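Local coordinates for protein ribose-5-phosphate isomerase RpiB (Thermotoga maritima, PDB 1O1X) that probably interconverts ribose 5-phosphate and ribulose 5-phosphate as a sugar-phosphate isomerase, at residues A104-L118 / I131-H145. Numbering follows the deposited sequence.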
loop_
_atom_site.group_PDB
_atom_site.type_symbol
_atom_site.label_atom_id
_atom_site.label_comp_id
_atom_site.label_asym_id
_atom_site.label_seq_id
_atom_site.Cartn_x
_atom_site.Cartn_y
_atom_site.Cartn_z
ATOM N N ALA A 104 -0.512 8.070 -9.104
ATOM C CA ALA A 104 -1.098 8.549 -10.337
ATOM C C ALA A 104 -0.756 10.013 -10.536
ATOM O O ALA A 104 -0.499 10.429 -11.666
ATOM C CB ALA A 104 -2.624 8.369 -10.349
ATOM N N ARG A 105 -0.784 10.801 -9.462
ATOM C CA ARG A 105 -0.400 12.201 -9.552
ATOM C C ARG A 105 1.035 12.321 -10.121
ATOM O O ARG A 105 1.272 13.048 -11.058
ATOM C CB ARG A 105 -0.530 12.902 -8.191
ATOM C CG ARG A 105 0.046 14.324 -8.138
ATOM C CD ARG A 105 -0.105 14.965 -6.786
ATOM N NE ARG A 105 0.648 14.269 -5.723
ATOM C CZ ARG A 105 1.972 14.393 -5.465
ATOM N NH1 ARG A 105 2.741 15.177 -6.210
ATOM N NH2 ARG A 105 2.525 13.723 -4.440
ATOM N N LEU A 106 1.983 11.603 -9.536
ATOM C CA LEU A 106 3.354 11.667 -9.979
ATOM C C LEU A 106 3.550 11.033 -11.365
ATOM O O LEU A 106 4.321 11.529 -12.155
ATOM C CB LEU A 106 4.298 11.064 -8.917
ATOM C CG LEU A 106 4.474 11.909 -7.637
ATOM C CD1 LEU A 106 5.243 11.189 -6.600
ATOM C CD2 LEU A 106 5.124 13.225 -7.946
ATOM N N ALA A 107 2.826 9.966 -11.673
ATOM C CA ALA A 107 2.884 9.359 -12.989
ATOM C C ALA A 107 2.594 10.415 -14.077
ATOM O O ALA A 107 3.245 10.428 -15.118
ATOM C CB ALA A 107 1.902 8.189 -13.103
ATOM N N ARG A 108 1.633 11.295 -13.807
ATOM C CA ARG A 108 1.269 12.361 -14.716
ATOM C C ARG A 108 2.220 13.547 -14.678
ATOM O O ARG A 108 2.720 13.979 -15.710
ATOM C CB ARG A 108 -0.151 12.813 -14.390
ATOM C CG ARG A 108 -1.223 11.732 -14.717
ATOM C CD ARG A 108 -1.487 11.466 -16.220
ATOM N NE ARG A 108 -1.692 12.743 -16.862
ATOM C CZ ARG A 108 -1.012 13.271 -17.858
ATOM N NH1 ARG A 108 -0.093 12.603 -18.522
ATOM N NH2 ARG A 108 -1.267 14.523 -18.175
ATOM N N SER A 109 2.487 14.042 -13.467
ATOM C CA SER A 109 3.318 15.233 -13.212
ATOM C C SER A 109 4.740 15.050 -13.701
ATOM O O SER A 109 5.304 15.967 -14.326
ATOM C CB SER A 109 3.396 15.540 -11.707
ATOM O OG SER A 109 2.149 16.016 -11.298
ATOM N N HIS A 110 5.311 13.875 -13.382
ATOM C CA HIS A 110 6.706 13.582 -13.686
ATOM C C HIS A 110 6.941 12.701 -14.898
ATOM O O HIS A 110 7.913 12.901 -15.622
ATOM C CB HIS A 110 7.377 12.976 -12.443
ATOM C CG HIS A 110 7.427 13.902 -11.274
ATOM N ND1 HIS A 110 8.128 13.608 -10.125
ATOM C CD2 HIS A 110 6.920 15.149 -11.098
ATOM C CE1 HIS A 110 8.029 14.623 -9.284
ATOM N NE2 HIS A 110 7.295 15.567 -9.849
ATOM N N ASN A 111 6.083 11.712 -15.130
ATOM C CA ASN A 111 6.325 10.753 -16.205
ATOM C C ASN A 111 5.449 10.976 -17.444
ATOM O O ASN A 111 5.559 10.215 -18.404
ATOM C CB ASN A 111 6.177 9.307 -15.706
ATOM C CG ASN A 111 6.985 9.020 -14.447
ATOM O OD1 ASN A 111 8.218 8.806 -14.488
ATOM N ND2 ASN A 111 6.311 9.001 -13.336
ATOM N N ASN A 112 4.571 11.993 -17.393
ATOM C CA ASN A 112 3.586 12.272 -18.457
ATOM C C ASN A 112 2.936 10.966 -18.912
ATOM O O ASN A 112 2.801 10.686 -20.098
ATOM C CB ASN A 112 4.251 12.977 -19.664
ATOM C CG ASN A 112 3.247 13.628 -20.587
ATOM O OD1 ASN A 112 2.085 13.801 -20.193
ATOM N ND2 ASN A 112 3.675 14.015 -21.810
ATOM N N ALA A 113 2.504 10.160 -17.951
ATOM C CA ALA A 113 2.002 8.840 -18.250
ATOM C C ALA A 113 0.758 8.928 -19.114
ATOM O O ALA A 113 -0.115 9.790 -18.910
ATOM C CB ALA A 113 1.737 8.108 -16.989
ATOM N N ASN A 114 0.658 8.020 -20.083
ATOM C CA ASN A 114 -0.512 7.996 -20.957
ATOM C C ASN A 114 -1.361 6.737 -20.797
ATOM O O ASN A 114 -2.445 6.657 -21.325
ATOM C CB ASN A 114 -0.130 8.308 -22.411
ATOM C CG ASN A 114 0.980 7.424 -22.964
ATOM O OD1 ASN A 114 1.261 6.357 -22.439
ATOM N ND2 ASN A 114 1.554 7.848 -24.088
ATOM N N ILE A 115 -0.881 5.799 -19.995
ATOM C CA ILE A 115 -1.657 4.634 -19.589
ATOM C C ILE A 115 -1.547 4.429 -18.098
ATOM O O ILE A 115 -0.456 4.421 -17.535
ATOM C CB ILE A 115 -1.242 3.316 -20.339
ATOM C CG1 ILE A 115 -1.468 3.439 -21.849
ATOM C CG2 ILE A 115 -2.013 2.135 -19.791
ATOM C CD1 ILE A 115 -1.211 2.167 -22.621
ATOM N N LEU A 116 -2.703 4.288 -17.471
ATOM C CA LEU A 116 -2.829 3.955 -16.064
ATOM C C LEU A 116 -3.014 2.437 -15.951
ATOM O O LEU A 116 -3.876 1.870 -16.586
ATOM C CB LEU A 116 -4.024 4.673 -15.437
ATOM C CG LEU A 116 -4.494 4.198 -14.053
ATOM C CD1 LEU A 116 -3.390 4.459 -13.065
ATOM C CD2 LEU A 116 -5.768 4.892 -13.647
ATOM N N VAL A 117 -2.211 1.802 -15.121
ATOM C CA VAL A 117 -2.362 0.391 -14.885
ATOM C C VAL A 117 -2.833 0.185 -13.445
ATOM O O VAL A 117 -2.233 0.723 -12.489
ATOM C CB VAL A 117 -1.015 -0.382 -15.143
ATOM C CG1 VAL A 117 -1.170 -1.863 -14.820
ATOM C CG2 VAL A 117 -0.507 -0.159 -16.565
ATOM N N LEU A 118 -3.852 -0.642 -13.299
ATOM C CA LEU A 118 -4.448 -0.941 -12.023
ATOM C C LEU A 118 -4.446 -2.436 -11.735
ATOM O O LEU A 118 -4.673 -3.242 -12.614
ATOM C CB LEU A 118 -5.907 -0.469 -11.986
ATOM C CG LEU A 118 -6.166 1.004 -12.199
ATOM C CD1 LEU A 118 -7.650 1.262 -12.430
ATOM C CD2 LEU A 118 -5.663 1.789 -11.013
ATOM N N ILE A 131 -7.893 6.938 -7.876
ATOM C CA ILE A 131 -6.661 6.883 -8.669
ATOM C C ILE A 131 -6.945 7.369 -10.086
ATOM O O ILE A 131 -6.188 8.192 -10.639
ATOM C CB ILE A 131 -6.031 5.457 -8.659
ATOM C CG1 ILE A 131 -5.573 5.070 -7.239
ATOM C CG2 ILE A 131 -4.858 5.333 -9.619
ATOM C CD1 ILE A 131 -5.272 3.589 -7.087
ATOM N N VAL A 132 -8.039 6.896 -10.658
ATOM C CA VAL A 132 -8.466 7.291 -12.006
ATOM C C VAL A 132 -8.717 8.804 -12.085
ATOM O O VAL A 132 -8.249 9.451 -13.016
ATOM C CB VAL A 132 -9.724 6.502 -12.451
ATOM C CG1 VAL A 132 -10.369 7.125 -13.702
ATOM C CG2 VAL A 132 -9.399 5.037 -12.699
ATOM N N ASP A 133 -9.445 9.364 -11.112
ATOM C CA ASP A 133 -9.758 10.792 -11.081
ATOM C C ASP A 133 -8.464 11.625 -11.025
ATOM O O ASP A 133 -8.331 12.633 -11.720
ATOM C CB ASP A 133 -10.559 11.168 -9.844
ATOM C CG ASP A 133 -12.018 10.718 -9.889
ATOM O OD1 ASP A 133 -12.529 10.272 -10.932
ATOM O OD2 ASP A 133 -12.705 10.822 -8.851
ATOM N N THR A 134 -7.517 11.193 -10.209
ATOM C CA THR A 134 -6.217 11.871 -10.108
ATOM C C THR A 134 -5.424 11.809 -11.428
ATOM O O THR A 134 -4.876 12.815 -11.907
ATOM C CB THR A 134 -5.416 11.218 -8.987
ATOM O OG1 THR A 134 -6.143 11.372 -7.767
ATOM C CG2 THR A 134 -4.087 11.921 -8.771
ATOM N N PHE A 135 -5.392 10.609 -12.023
ATOM C CA PHE A 135 -4.712 10.386 -13.281
ATOM C C PHE A 135 -5.258 11.298 -14.387
ATOM O O PHE A 135 -4.497 11.889 -15.134
ATOM C CB PHE A 135 -4.842 8.913 -13.707
ATOM C CG PHE A 135 -3.866 8.501 -14.769
ATOM C CD1 PHE A 135 -2.560 8.131 -14.426
ATOM C CD2 PHE A 135 -4.242 8.443 -16.103
ATOM C CE1 PHE A 135 -1.667 7.692 -15.403
ATOM C CE2 PHE A 135 -3.320 8.028 -17.082
ATOM C CZ PHE A 135 -2.058 7.662 -16.728
ATOM N N LEU A 136 -6.581 11.409 -14.476
ATOM C CA LEU A 136 -7.204 12.152 -15.544
ATOM C C LEU A 136 -7.208 13.644 -15.300
ATOM O O LEU A 136 -7.482 14.425 -16.210
ATOM C CB LEU A 136 -8.641 11.657 -15.756
ATOM C CG LEU A 136 -8.783 10.226 -16.245
ATOM C CD1 LEU A 136 -10.270 9.907 -16.569
ATOM C CD2 LEU A 136 -7.937 9.980 -17.416
ATOM N N SER A 137 -6.921 14.089 -14.092
ATOM C CA SER A 137 -7.032 15.495 -13.828
ATOM C C SER A 137 -5.701 16.157 -13.529
ATOM O O SER A 137 -5.663 17.336 -13.222
ATOM C CB SER A 137 -8.084 15.721 -12.724
ATOM O OG SER A 137 -7.594 15.176 -11.541
ATOM N N THR A 138 -4.583 15.441 -13.641
ATOM C CA THR A 138 -3.267 16.002 -13.332
ATOM C C THR A 138 -2.488 16.315 -14.614
ATOM O O THR A 138 -2.276 15.429 -15.459
ATOM C CB THR A 138 -2.455 14.995 -12.506
ATOM O OG1 THR A 138 -3.140 14.711 -11.280
ATOM C CG2 THR A 138 -1.068 15.561 -12.083
ATOM N N PRO A 139 -2.022 17.549 -14.744
ATOM C CA PRO A 139 -1.185 17.915 -15.885
ATOM C C PRO A 139 0.275 17.453 -15.732
ATOM O O PRO A 139 0.770 17.203 -14.619
ATOM C CB PRO A 139 -1.291 19.431 -15.907
ATOM C CG PRO A 139 -1.517 19.846 -14.465
ATOM C CD PRO A 139 -2.224 18.682 -13.817
ATOM N N PHE A 140 0.951 17.323 -16.863
ATOM C CA PHE A 140 2.388 17.127 -16.898
ATOM C C PHE A 140 3.120 18.418 -16.550
ATOM O O PHE A 140 2.748 19.507 -17.024
ATOM C CB PHE A 140 2.781 16.570 -18.277
ATOM C CG PHE A 140 4.271 16.346 -18.473
ATOM C CD1 PHE A 140 5.033 15.674 -17.523
ATOM C CD2 PHE A 140 4.880 16.765 -19.661
ATOM C CE1 PHE A 140 6.381 15.440 -17.743
ATOM C CE2 PHE A 140 6.195 16.542 -19.894
ATOM C CZ PHE A 140 6.963 15.888 -18.935
ATOM N N ASP A 141 4.132 18.317 -15.677
ATOM C CA ASP A 141 4.900 19.478 -15.254
ATOM C C ASP A 141 5.925 19.932 -16.292
ATOM O O ASP A 141 6.363 21.060 -16.244
ATOM C CB ASP A 141 5.672 19.215 -13.964
ATOM C CG ASP A 141 4.793 19.144 -12.736
ATOM O OD1 ASP A 141 3.608 19.571 -12.794
ATOM O OD2 ASP A 141 5.268 18.707 -11.653
ATOM N N GLY A 142 6.336 19.068 -17.201
ATOM C CA GLY A 142 7.403 19.441 -18.125
ATOM C C GLY A 142 8.728 19.579 -17.394
ATOM O O GLY A 142 9.171 18.677 -16.702
ATOM N N GLY A 143 9.383 20.724 -17.541
ATOM C CA GLY A 143 10.618 20.960 -16.842
ATOM C C GLY A 143 11.687 19.935 -17.140
ATOM O O GLY A 143 11.859 19.489 -18.282
ATOM N N ARG A 144 12.415 19.547 -16.094
ATOM C CA ARG A 144 13.496 18.602 -16.189
ATOM C C ARG A 144 13.051 17.178 -16.400
ATOM O O ARG A 144 13.875 16.309 -16.682
ATOM C CB ARG A 144 14.418 18.731 -14.971
ATOM C CG ARG A 144 15.062 20.112 -14.893
ATOM C CD ARG A 144 15.951 20.422 -16.138
ATOM N NE ARG A 144 16.928 21.491 -15.912
ATOM C CZ ARG A 144 17.933 21.744 -16.719
ATOM N NH1 ARG A 144 18.093 21.025 -17.829
ATOM N NH2 ARG A 144 18.751 22.702 -16.430
ATOM N N HIS A 145 11.748 16.935 -16.301
ATOM C CA HIS A 145 11.198 15.585 -16.526
ATOM C C HIS A 145 11.213 15.267 -18.001
ATOM O O HIS A 145 11.288 14.104 -18.344
ATOM C CB HIS A 145 9.776 15.464 -15.983
ATOM C CG HIS A 145 9.661 15.877 -14.559
ATOM N ND1 HIS A 145 10.225 15.151 -13.530
ATOM C CD2 HIS A 145 9.112 16.981 -13.996
ATOM C CE1 HIS A 145 10.009 15.794 -12.392
ATOM N NE2 HIS A 145 9.326 16.898 -12.642
HETATM O O HOH W 1 1.267 18.381 -12.220
#
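In the Rossmann-like alpha/beta fold of this RpiB subunit, Phe135 of helix 125-137 is wedged between Arg108 of helix 101-109 and Leu116 of the parallel strand 115-117, the two helix segments running nearly parallel at 18°. Arg108 CD sits over the centre of one ring face, 3.7 Å from the Phe135 centroid, and Leu116 CB covers the other. With CG anti to the backbone N (chi1 -164°), the Phe135 ring reaches in until its CZ lies 3.5 Å from Leu116 N. Ala104 CB, Ile131 CG2 and Leu116 CD1 continue the apolar core.

Bends at chi2 and chi3 fold Arg108 back over that ring. Arg108 NH1 donates to Ala113 O (2.8 Å) and to Asn112 OD1, while NE and NH2 share Thr138 O through weak bonds. With an alanine in place of Arg108, one face of Phe135 would probably lose its cover, and Asn112 OD1, Ala113 O and Thr138 O would lose this donor. The Asn112 amide stacks over Phe140 with the planes nearly parallel (4°), its CB above the ring centre; Gly142 N meets the opposite face.

Farther along, Asp141 N bonds to a lone pair of Ser109 O (3.0 Å), and one water links Ser109 OG, Pro139 O and Asp141 OD1. The rings of His110, the predicted proton donor, and His145 form an offset stack, centroids 4.1 Å apart, with Asp141 OD2 at the His110 edge, 4.0 Å from CD2. One buried guanidinium thus ties a helix end to the chain leaving the next helix, while the ring stack probably limits the rotation of the predicted catalytic imidazole.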